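Local coordinates for protein ATP:cob(I)alamin adenosyltransferase, putative (Burkholderia thailandensis, PDB 2ZHZ) that probably transfers the adenosyl group of ATP to the cobalt of reduced cobalamin, as a homotrimeric PduO-type helix-bundle enzyme, at residues S44-G47 / V48-E52; E52-P55 / D56-A60. All blocks are in the same frame, centred on the assembly; numbering follows the deposited sequence.

Contact 1 of 2, residues S44-G47 / V48-E52; sequences SQIG and VLLAE
Ile46 and Leu50 lie side by side, one turn apart, near the C-terminal end of helix 31-50, Ile46 CG2 4.0 Å from Leu50 CD1. The Ile46 CG2 branch stands anti to the backbone N (chi1 -73° for CG1), which brings that methyl beside the leucine; Leu50 in turn lays its CG 3.4 Å from Ile46 O. The same carbonyl accepts Leu50 N at 2.9 Å (N-H...O 152°), the donor tilted out of the carbonyl plane. The preceding alpha-helical bond, Leu49 N to Gln45 O, is 3.1 Å long. Val48 N is shared: it bonds to Ser44 O at 3.1 Å and weakly to Gln45 O. Packing is tight round Val48, whose CB sits 3.3 Å from Gln45 O and whose CG2 rests near Ser44 O. The looser point is Ala51, partly exposed, whose CB stays 3.8 Å from Gly47 O. Ser44 OG bonds back to Asp40 O within its own helix. The chemistry is thus main-chain hydrogen bonding wrapped largely in aliphatic groups, which implies a helix end with two different surfaces: apolar Ile46, Leu49 and Leu50 face helix 56-77, where Ile46 and Leu49 meet Leu69 and Leu62, while a mixed set, Ser44, Gln45, Val48 and Ala51, meets the second subunit, Val123 of that subunit packing on Val48.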
loop_
_atom_site.group_PDB
_atom_site.type_symbol
_atom_site.label_atom_id
_atom_site.label_comp_id
_atom_site.label_asym_id
_atom_site.label_seq_id
_atom_site.Cartn_x
_atom_site.Cartn_y
_atom_site.Cartn_z
ATOM N N SER B 44 6.539 -0.042 -6.802
ATOM C CA SER B 44 6.756 -1.385 -6.280
ATOM C C SER B 44 5.553 -2.290 -6.518
ATOM O O SER B 44 5.719 -3.470 -6.833
ATOM C CB SER B 44 7.090 -1.325 -4.788
ATOM O OG SER B 44 8.342 -0.678 -4.598
ATOM N N GLN B 45 4.345 -1.749 -6.365
ATOM C CA GLN B 45 3.148 -2.549 -6.609
ATOM C C GLN B 45 3.094 -2.926 -8.093
ATOM O O GLN B 45 2.660 -4.025 -8.446
ATOM C CB GLN B 45 1.888 -1.775 -6.207
ATOM C CG GLN B 45 1.615 -1.761 -4.701
ATOM C CD GLN B 45 1.253 -3.136 -4.145
ATOM O OE1 GLN B 45 1.065 -4.089 -4.894
ATOM N NE2 GLN B 45 1.144 -3.234 -2.822
ATOM N N ILE B 46 3.539 -2.019 -8.959
ATOM C CA ILE B 46 3.553 -2.309 -10.389
ATOM C C ILE B 46 4.550 -3.440 -10.638
ATOM O O ILE B 46 4.361 -4.270 -11.532
ATOM C CB ILE B 46 3.929 -1.056 -11.210
ATOM C CG1 ILE B 46 2.748 -0.078 -11.193
ATOM C CG2 ILE B 46 4.282 -1.446 -12.655
ATOM C CD1 ILE B 46 3.027 1.257 -11.850
ATOM N N GLY B 47 5.604 -3.477 -9.827
ATOM C CA GLY B 47 6.595 -4.530 -9.954
ATOM C C GLY B 47 5.980 -5.879 -9.617
ATOM O O GLY B 47 6.347 -6.910 -10.195
ATOM N N VAL B 48 5.040 -5.881 -8.675
ATOM C CA VAL B 48 4.369 -7.114 -8.281
ATOM C C VAL B 48 3.467 -7.577 -9.422
ATOM O O VAL B 48 3.378 -8.772 -9.716
ATOM C CB VAL B 48 3.529 -6.906 -7.004
ATOM C CG1 VAL B 48 2.665 -8.131 -6.732
ATOM C CG2 VAL B 48 4.456 -6.648 -5.828
ATOM N N LEU B 49 2.796 -6.625 -10.058
ATOM C CA LEU B 49 1.923 -6.934 -11.185
ATOM C C LEU B 49 2.756 -7.478 -12.354
ATOM O O LEU B 49 2.341 -8.411 -13.044
ATOM C CB LEU B 49 1.169 -5.677 -11.629
ATOM C CG LEU B 49 0.342 -5.781 -12.917
ATOM C CD1 LEU B 49 -0.623 -6.965 -12.831
ATOM C CD2 LEU B 49 -0.409 -4.473 -13.136
ATOM N N LEU B 50 3.935 -6.898 -12.566
ATOM C CA LEU B 50 4.812 -7.344 -13.645
ATOM C C LEU B 50 5.333 -8.763 -13.428
ATOM O O LEU B 50 5.840 -9.390 -14.357
ATOM C CB LEU B 50 5.987 -6.372 -13.810
ATOM C CG LEU B 50 5.664 -5.090 -14.583
ATOM C CD1 LEU B 50 6.759 -4.068 -14.379
ATOM C CD2 LEU B 50 5.511 -5.417 -16.070
ATOM N N ALA B 51 5.202 -9.271 -12.205
ATOM C CA ALA B 51 5.658 -10.621 -11.888
ATOM C C ALA B 51 4.600 -11.667 -12.262
ATOM O O ALA B 51 4.824 -12.870 -12.123
ATOM C CB ALA B 51 5.999 -10.723 -10.403
ATOM N N GLU B 52 3.452 -11.193 -12.736
ATOM C CA GLU B 52 2.352 -12.060 -13.145
ATOM C C GLU B 52 2.403 -12.255 -14.657
ATOM O O GLU B 52 3.103 -11.527 -15.358
ATOM C CB GLU B 52 1.008 -11.411 -12.801
ATOM C CG GLU B 52 0.716 -11.246 -11.320
ATOM C CD GLU B 52 0.391 -12.562 -10.648
ATOM O OE1 GLU B 52 -0.507 -13.275 -11.148
ATOM O OE2 GLU B 52 1.024 -12.881 -9.622
#

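Contact 2 of 2, residues E52-P55 / D56-A60; sequences EPLP and DDVRA
Arg59 reaches back from the first turn of helix 56-77 across Leu54, the two side chains crossing at about a right angle, in the helix-loop-helix hairpin that joins helices 31-50 and 56-77 of the bundle. Leu54 CD1 lies over one face of the guanidinium, 3.8 Å above its plane and offset toward the rim. Extended through chi2, with CG anti to its backbone N (chi1 174°), the arginine then bends at chi3 (-60°), and this turn carries the guanidinium back along the loop. Its NH2 makes a weak hydrogen bond of 2.8 Å to Glu52 O, which lies at the edge of the group. NH1 has a probable hydrogen bond to Leu50 O, so the guanidinium reaches a carbonyl of the preceding helix and, weakly, one of the loop. Two waters fill in the polar bridge: water 2 accepts from Leu54 N and from Arg59 NH2, while water 1, in the guanidinium plane, accepts from Arg59 NE.

Pro55, the N-cap residue, points the same way as Val58 and lies beside it, Pro55 CD 3.9 Å from Val58 CB. The pair packs against helix 147-169, Leu166 meeting Pro55 and Val165 meeting Val58. Pro55 O accepts the backbone N of Arg59 at 3.0 Å in a nearly straight bond (162°), closing the first turn. Asp57 turns its carboxylate toward the proline ring, OD1 3.3 Å from Pro55 CB, while its OD2 bonds to Tyr99 OH and Glu52 sends its own carboxylate the other way, to a salt bridge with Arg116 of the second subunit. Water 1 also donates to Leu54 O at 2.6 Å and to Asp56 OD2 at 3.0 Å.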
loop_
_atom_site.group_PDB
_atom_site.type_symbol
_atom_site.label_atom_id
_atom_site.label_comp_id
_atom_site.label_asym_id
_atom_site.label_seq_id
_atom_site.Cartn_x
_atom_site.Cartn_y
_atom_site.Cartn_z
ATOM N N GLU B 52 3.452 -11.193 -12.736
ATOM C CA GLU B 52 2.352 -12.060 -13.145
ATOM C C GLU B 52 2.403 -12.255 -14.657
ATOM O O GLU B 52 3.103 -11.527 -15.358
ATOM C CB GLU B 52 1.008 -11.411 -12.801
ATOM C CG GLU B 52 0.716 -11.246 -11.320
ATOM C CD GLU B 52 0.391 -12.562 -10.648
ATOM O OE1 GLU B 52 -0.507 -13.275 -11.148
ATOM O OE2 GLU B 52 1.024 -12.881 -9.622
ATOM N N PRO B 53 1.671 -13.257 -15.176
ATOM C CA PRO B 53 1.657 -13.492 -16.623
ATOM C C PRO B 53 0.894 -12.315 -17.221
ATOM O O PRO B 53 -0.149 -11.927 -16.692
ATOM C CB PRO B 53 0.874 -14.797 -16.754
ATOM C CG PRO B 53 1.179 -15.507 -15.465
ATOM C CD PRO B 53 1.062 -14.389 -14.455
ATOM N N LEU B 54 1.397 -11.747 -18.309
ATOM C CA LEU B 54 0.739 -10.597 -18.918
ATOM C C LEU B 54 0.892 -10.564 -20.430
ATOM O O LEU B 54 1.812 -11.160 -20.980
ATOM C CB LEU B 54 1.344 -9.300 -18.378
ATOM C CG LEU B 54 1.312 -8.952 -16.887
ATOM C CD1 LEU B 54 2.322 -7.841 -16.620
ATOM C CD2 LEU B 54 -0.087 -8.519 -16.478
ATOM N N PRO B 55 -0.018 -9.860 -21.122
ATOM C CA PRO B 55 0.092 -9.777 -22.580
ATOM C C PRO B 55 1.370 -8.973 -22.821
ATOM O O PRO B 55 1.680 -8.069 -22.046
ATOM C CB PRO B 55 -1.157 -8.994 -22.979
ATOM C CG PRO B 55 -2.143 -9.341 -21.899
ATOM C CD PRO B 55 -1.289 -9.279 -20.656
ATOM N N ASP B 56 2.109 -9.298 -23.877
ATOM C CA ASP B 56 3.356 -8.599 -24.171
ATOM C C ASP B 56 3.241 -7.080 -24.216
ATOM O O ASP B 56 4.106 -6.375 -23.697
ATOM C CB ASP B 56 3.940 -9.106 -25.492
ATOM C CG ASP B 56 4.512 -10.503 -25.374
ATOM O OD1 ASP B 56 4.787 -11.128 -26.419
ATOM O OD2 ASP B 56 4.693 -10.976 -24.231
ATOM N N ASP B 57 2.179 -6.574 -24.832
ATOM C CA ASP B 57 1.992 -5.132 -24.933
ATOM C C ASP B 57 1.740 -4.497 -23.565
ATOM O O ASP B 57 2.265 -3.424 -23.271
ATOM C CB ASP B 57 0.838 -4.813 -25.892
ATOM C CG ASP B 57 -0.483 -5.403 -25.439
ATOM O OD1 ASP B 57 -0.526 -6.608 -25.130
ATOM O OD2 ASP B 57 -1.483 -4.660 -25.403
ATOM N N VAL B 58 0.942 -5.157 -22.734
ATOM C CA VAL B 58 0.653 -4.639 -21.401
ATOM C C VAL B 58 1.937 -4.597 -20.573
ATOM O O VAL B 58 2.172 -3.641 -19.833
ATOM C CB VAL B 58 -0.402 -5.508 -20.673
ATOM C CG1 VAL B 58 -0.566 -5.034 -19.226
ATOM C CG2 VAL B 58 -1.736 -5.414 -21.403
ATOM N N ARG B 59 2.764 -5.632 -20.703
ATOM C CA ARG B 59 4.027 -5.697 -19.978
ATOM C C ARG B 59 4.938 -4.562 -20.431
ATOM O O ARG B 59 5.605 -3.919 -19.618
ATOM C CB ARG B 59 4.721 -7.041 -20.225
ATOM C CG ARG B 59 6.121 -7.146 -19.620
ATOM C CD ARG B 59 6.699 -8.547 -19.788
ATOM N NE ARG B 59 5.868 -9.549 -19.124
ATOM C CZ ARG B 59 5.754 -9.667 -17.804
ATOM N NH1 ARG B 59 6.427 -8.850 -17.002
ATOM N NH2 ARG B 59 4.953 -10.588 -17.289
ATOM N N ALA B 60 4.955 -4.317 -21.737
ATOM C CA ALA B 60 5.786 -3.262 -22.297
ATOM C C ALA B 60 5.397 -1.896 -21.750
ATOM O O ALA B 60 6.260 -1.096 -21.392
ATOM C CB ALA B 60 5.682 -3.269 -23.821
HETATM O O HOH W 1 4.409 -10.827 -21.298
HETATM O O HOH W 2 4.025 -12.870 -19.058
#

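Contacts 1 and 2 are consecutive along the chain, their centres 11 Å apart, and share Glu52, in the loop just beyond helix 31-50. Two further touches join them: Leu49 O packs on Leu54 CD1 at 3.6 Å, and the bond from Arg59 NH1 to Leu50 O, 2.8 Å long, probably links the end of helix 31-50 to the start of helix 56-77. Neither contact belongs to the ATP pocket. Contact 1 comes nearer to it, with the Ser44 side chain about 11 Å from a bound ATP and the Ile46 side chain about 12 Å from that of ATP-binding Arg129; contact 2 lies away from the ATP and magnesium sites.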